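Local structure of metallo-beta-lactamase superfamily protein (Thermus thermophilus, 2ZWR) at residues 9-14 with 55-60; 51-56 with 127-132. The protein binds a pair of zinc ions in a metallo-beta-lactamase fold and is probably a hydrolase. All blocks are in the same frame, centred on the assembly; numbering follows the deposited sequence.

Contact 1 (9-14 with 55-60); sequences GPLQEN and AHFDHV. With ZN (zinc ion), chain C; ZN (zinc ion), chain D.
E13 lays its aliphatic part over one face of the H59 imidazole, a CH-pi contact in which CG of E13 stands 3.6 Å from the H59 ring centroid and only 12° off the ring normal. The E13 chain gets there with CG anti to the backbone N (chi1 174°) and a bend at chi2, leaving the carboxylate and ring planes 76° apart. CG of E13 also rests against the backbone O of D58 at 3.1 Å, and OE1 faces the same oxygen without a bond. OE2 of E13, 3.3 Å from ND1 of H59, makes too poor an angle for a hydrogen bond. ND1 of H59 instead bonds to D28, which, together with the zinc bond at NE2, limits the ring's rotation and may strengthen it as a zinc donor.

Apolar contacts cover the outer part. CD2 of L11 meets CE2 of F57 at 3.9 Å, the two side chains crossing nearly at right angles, while CB of L11 touches CB of D58. Helix 87-93 also packs against the F57 ring.

Metal bonds take up one side-chain atom each of H56, D58 and H59. OD2 of D58 lies 2.3 Å from the zinc ion of chain C, and NE2 of H59 binds the same ion; D144 and H184 complete its protein ligands. H56 gives ND1 to the zinc ion of chain D, with H54, H125 and the shared D144 as its other protein ligands. A bridging water 1.9 Å from the chain C zinc ion and 2.1 Å from that of chain D donates a hydrogen bond to OD1 of D58, so one carboxylate grips metal and water. H56, D58 and H59 belong to the HxHxDH metal-binding motif of the metallo-beta-lactamase superfamily, here flanked by the turn and strand start at 9-14.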
# COMPACT_ATOMS: atom_id res chain seq x y z
N GLY A 9 -1.12 13.57 -2.32
CA GLY A 9 -0.95 14.21 -1.02
C GLY A 9 0.40 14.86 -0.81
O GLY A 9 1.32 14.63 -1.59
N PRO A 10 0.55 15.66 0.28
CA PRO A 10 1.81 16.33 0.62
C PRO A 10 2.96 15.36 0.87
O PRO A 10 4.13 15.73 0.70
CB PRO A 10 1.47 17.08 1.92
CG PRO A 10 0.24 16.34 2.49
CD PRO A 10 -0.52 15.96 1.25
N LEU A 11 2.65 14.12 1.27
CA LEU A 11 3.70 13.15 1.54
C LEU A 11 4.02 12.33 0.29
O LEU A 11 4.79 11.37 0.34
CB LEU A 11 3.33 12.25 2.74
CG LEU A 11 3.59 12.74 4.18
CD1 LEU A 11 5.02 13.27 4.36
CD2 LEU A 11 2.59 13.79 4.65
N GLN A 12 3.43 12.72 -0.84
CA GLN A 12 3.74 12.15 -2.14
C GLN A 12 3.71 10.61 -2.13
O GLN A 12 4.71 9.94 -2.40
CB GLN A 12 5.07 12.71 -2.65
CG GLN A 12 4.97 14.19 -3.03
CD GLN A 12 6.29 14.78 -3.47
OE1 GLN A 12 7.36 14.43 -2.96
NE2 GLN A 12 6.22 15.71 -4.42
N GLU A 13 2.54 10.09 -1.79
CA GLU A 13 2.33 8.66 -1.63
C GLU A 13 1.79 8.11 -2.95
O GLU A 13 1.04 8.81 -3.64
CB GLU A 13 1.35 8.42 -0.47
CG GLU A 13 0.90 6.97 -0.25
CD GLU A 13 -0.42 6.64 -0.95
OE1 GLU A 13 -1.06 7.55 -1.51
OE2 GLU A 13 -0.81 5.46 -0.94
N ASN A 14 2.16 6.87 -3.29
CA ASN A 14 1.67 6.23 -4.52
C ASN A 14 0.47 5.28 -4.30
O ASN A 14 0.58 4.25 -3.61
CB ASN A 14 2.79 5.44 -5.24
CG ASN A 14 4.05 6.27 -5.50
OD1 ASN A 14 5.16 5.74 -5.42
ND2 ASN A 14 3.89 7.55 -5.84
N ALA A 55 -1.63 1.20 7.27
CA ALA A 55 -2.58 2.25 7.66
C ALA A 55 -1.96 3.53 8.24
O ALA A 55 -2.62 4.23 9.00
CB ALA A 55 -3.63 1.71 8.62
N HIS A 56 -0.72 3.85 7.87
CA HIS A 56 -0.26 5.22 8.06
C HIS A 56 -1.19 6.17 7.30
O HIS A 56 -1.71 5.83 6.22
CB HIS A 56 1.17 5.41 7.60
CG HIS A 56 2.17 4.77 8.51
ND1 HIS A 56 3.39 4.32 8.06
CD2 HIS A 56 2.12 4.49 9.83
CE1 HIS A 56 4.06 3.80 9.07
NE2 HIS A 56 3.31 3.89 10.15
N PHE A 57 -1.41 7.34 7.89
CA PHE A 57 -2.38 8.31 7.36
C PHE A 57 -2.18 8.71 5.90
O PHE A 57 -3.16 9.03 5.21
CB PHE A 57 -2.48 9.55 8.27
CG PHE A 57 -1.29 10.49 8.20
CD1 PHE A 57 -0.33 10.50 9.22
CD2 PHE A 57 -1.17 11.43 7.17
CE1 PHE A 57 0.76 11.38 9.19
CE2 PHE A 57 -0.07 12.32 7.12
CZ PHE A 57 0.89 12.30 8.14
N ASP A 58 -0.93 8.69 5.42
CA ASP A 58 -0.66 9.04 4.02
C ASP A 58 -1.11 7.96 3.03
O ASP A 58 -1.07 8.17 1.81
CB ASP A 58 0.82 9.43 3.80
CG ASP A 58 1.79 8.33 4.23
OD1 ASP A 58 1.66 7.79 5.34
OD2 ASP A 58 2.70 8.01 3.44
N HIS A 59 -1.57 6.83 3.55
CA HIS A 59 -2.05 5.73 2.70
C HIS A 59 -3.57 5.55 2.75
O HIS A 59 -4.13 4.78 1.97
CB HIS A 59 -1.30 4.43 3.05
CG HIS A 59 0.15 4.47 2.69
ND1 HIS A 59 0.67 3.83 1.58
CD2 HIS A 59 1.19 5.13 3.25
CE1 HIS A 59 1.96 4.08 1.49
NE2 HIS A 59 2.30 4.88 2.48
N VAL A 60 -4.24 6.28 3.65
CA VAL A 60 -5.68 6.05 3.93
C VAL A 60 -6.56 7.31 3.90
O VAL A 60 -7.76 7.25 4.16
CB VAL A 60 -5.90 5.28 5.28
CG1 VAL A 60 -5.17 3.92 5.29
CG2 VAL A 60 -5.46 6.15 6.48
ZN ZN C . 3.89 6.03 3.26
ZN ZN D . 4.08 4.23 6.01
O HOH W 1 3.79 6.10 5.16

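Contact 2 (51-56 with 127-132); sequences LLTHAH and PGHVAF. With ZN (zinc ion), chain D.
H54 and H129 stack with an offset, their ring centroids 4.4 Å apart and planes inclined by 26°. The touching atom is CD2 of H129, which lies over the H54 face toward its rim, 3.4 Å from ND1 of H54. With CG anti to the backbone N (chi1 -164°), the H129 ring is carried against one face of the H54 ring. NE2 of H54 binds the chain D zinc ion at 2.2 Å, so the stack backs a metal ligand.

Around this pair a second shell sets the orientation. ND1 of H54 donates to OG1 of T53 at 2.9 Å, nearly in the imidazole plane, and OG1 is bonded to D28; NE2 of H129 is held by the backbone N of D144, a residue whose carboxylate binds both zinc ions. V130 N donates a hydrogen bond to T53 O (2.7 Å, N-H...O 168°), and CA of H129 makes a further CH...O contact with that carbonyl.

Farther from the metal, F132 packs against 51-53. CD2 of L51 stands over one face of the F132 ring, 4.2 Å from that ring's centroid, whereas N of T53 and O of L52 approach the edge; CG2 of T53 touches CE2 of F132 at 3.8 Å. The contact joins a first-shell ligand, H54, to the buried second-shell residues T53 and H129, in the interior of the metallo-beta-lactamase alpha-beta/beta-alpha sandwich.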
# COMPACT_ATOMS: atom_id res chain seq x y z
N LEU A 51 -7.52 -2.07 -1.16
CA LEU A 51 -6.53 -2.94 -0.51
C LEU A 51 -5.45 -2.04 0.11
O LEU A 51 -4.92 -1.16 -0.56
CB LEU A 51 -5.89 -3.90 -1.53
CG LEU A 51 -6.53 -5.29 -1.80
CD1 LEU A 51 -8.05 -5.26 -2.00
CD2 LEU A 51 -5.85 -6.01 -2.96
N LEU A 52 -5.15 -2.27 1.39
CA LEU A 52 -4.17 -1.44 2.11
C LEU A 52 -2.91 -2.21 2.52
O LEU A 52 -3.00 -3.18 3.26
CB LEU A 52 -4.81 -0.76 3.33
CG LEU A 52 -6.04 0.13 3.10
CD1 LEU A 52 -6.61 0.59 4.45
CD2 LEU A 52 -5.74 1.33 2.19
N THR A 53 -1.76 -1.74 2.02
CA THR A 53 -0.46 -2.29 2.43
C THR A 53 -0.26 -2.02 3.90
O THR A 53 0.23 -2.88 4.63
CB THR A 53 0.75 -1.69 1.64
OG1 THR A 53 0.87 -0.28 1.93
CG2 THR A 53 0.63 -1.94 0.13
N HIS A 54 -0.66 -0.83 4.34
CA HIS A 54 -0.67 -0.48 5.77
C HIS A 54 -1.53 0.77 6.01
O HIS A 54 -2.09 1.32 5.06
CB HIS A 54 0.76 -0.33 6.31
CG HIS A 54 1.52 0.84 5.75
ND1 HIS A 54 1.81 0.98 4.41
CD2 HIS A 54 2.08 1.91 6.36
CE1 HIS A 54 2.50 2.09 4.22
NE2 HIS A 54 2.68 2.67 5.39
N ALA A 55 -1.63 1.20 7.27
CA ALA A 55 -2.58 2.25 7.66
C ALA A 55 -1.96 3.53 8.24
O ALA A 55 -2.62 4.23 9.00
CB ALA A 55 -3.63 1.71 8.62
N HIS A 56 -0.72 3.85 7.87
CA HIS A 56 -0.26 5.22 8.06
C HIS A 56 -1.19 6.17 7.30
O HIS A 56 -1.71 5.83 6.22
CB HIS A 56 1.17 5.41 7.60
CG HIS A 56 2.17 4.77 8.51
ND1 HIS A 56 3.39 4.32 8.06
CD2 HIS A 56 2.12 4.49 9.83
CE1 HIS A 56 4.06 3.80 9.07
NE2 HIS A 56 3.31 3.89 10.15
N PRO A 127 3.07 -2.62 12.15
CA PRO A 127 2.81 -4.01 12.60
C PRO A 127 1.99 -4.87 11.64
O PRO A 127 2.17 -6.10 11.60
CB PRO A 127 2.05 -3.84 13.93
CG PRO A 127 2.08 -2.40 14.26
CD PRO A 127 2.48 -1.61 13.06
N GLY A 128 1.09 -4.23 10.89
CA GLY A 128 0.20 -4.92 9.94
C GLY A 128 0.57 -4.63 8.49
O GLY A 128 -0.28 -4.71 7.59
N HIS A 129 1.84 -4.31 8.25
CA HIS A 129 2.29 -3.97 6.91
C HIS A 129 2.35 -5.24 6.06
O HIS A 129 3.01 -6.21 6.44
CB HIS A 129 3.67 -3.28 6.94
CG HIS A 129 4.02 -2.57 5.67
ND1 HIS A 129 4.22 -3.23 4.48
CD2 HIS A 129 4.21 -1.26 5.40
CE1 HIS A 129 4.51 -2.36 3.53
NE2 HIS A 129 4.51 -1.16 4.06
N VAL A 130 1.66 -5.21 4.91
CA VAL A 130 1.67 -6.35 3.98
C VAL A 130 2.22 -5.95 2.61
O VAL A 130 2.41 -4.76 2.34
CB VAL A 130 0.27 -7.01 3.80
CG1 VAL A 130 -0.28 -7.52 5.13
CG2 VAL A 130 -0.73 -6.07 3.10
N ALA A 131 2.51 -6.95 1.78
CA ALA A 131 2.72 -6.74 0.35
C ALA A 131 1.75 -7.60 -0.43
O ALA A 131 1.40 -8.70 0.01
CB ALA A 131 4.16 -7.07 -0.06
N PHE A 132 1.31 -7.10 -1.58
CA PHE A 132 0.45 -7.82 -2.49
C PHE A 132 1.28 -8.32 -3.64
O PHE A 132 1.73 -7.53 -4.48
CB PHE A 132 -0.72 -6.94 -2.98
CG PHE A 132 -1.54 -6.39 -1.85
CD1 PHE A 132 -2.49 -7.19 -1.23
CD2 PHE A 132 -1.34 -5.09 -1.40
CE1 PHE A 132 -3.24 -6.70 -0.17
CE2 PHE A 132 -2.09 -4.58 -0.36
CZ PHE A 132 -3.04 -5.39 0.27
ZN ZN D . 4.08 4.23 6.01
O HOH W 2 -2.45 -4.19 5.84
O HOH W 1 3.79 6.10 5.16

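In the fold
From the N terminus, strand 2-8 leads into the turn at 9-12, and contact 1 closes a loop from there to 55-60, enclosing the rest of strand 13-20, strand 23-27, helix 33-43 and strand 50-51. Contact 2 starts at 51-56, just ahead of and overlapping 55-60, and closes a second loop at 127-132. The two loops overlap without nesting, sharing A55 and H56. Contact 1 joins the start of strand 13-20 to the metal-binding loop; contact 2 joins the same loop to strand 130-134 of the other six-stranded sheet. Their centres lie 12 Å apart, touching where H59 NE2 packs against H54 CE1 at 3.3 Å, beside the paired zinc ions.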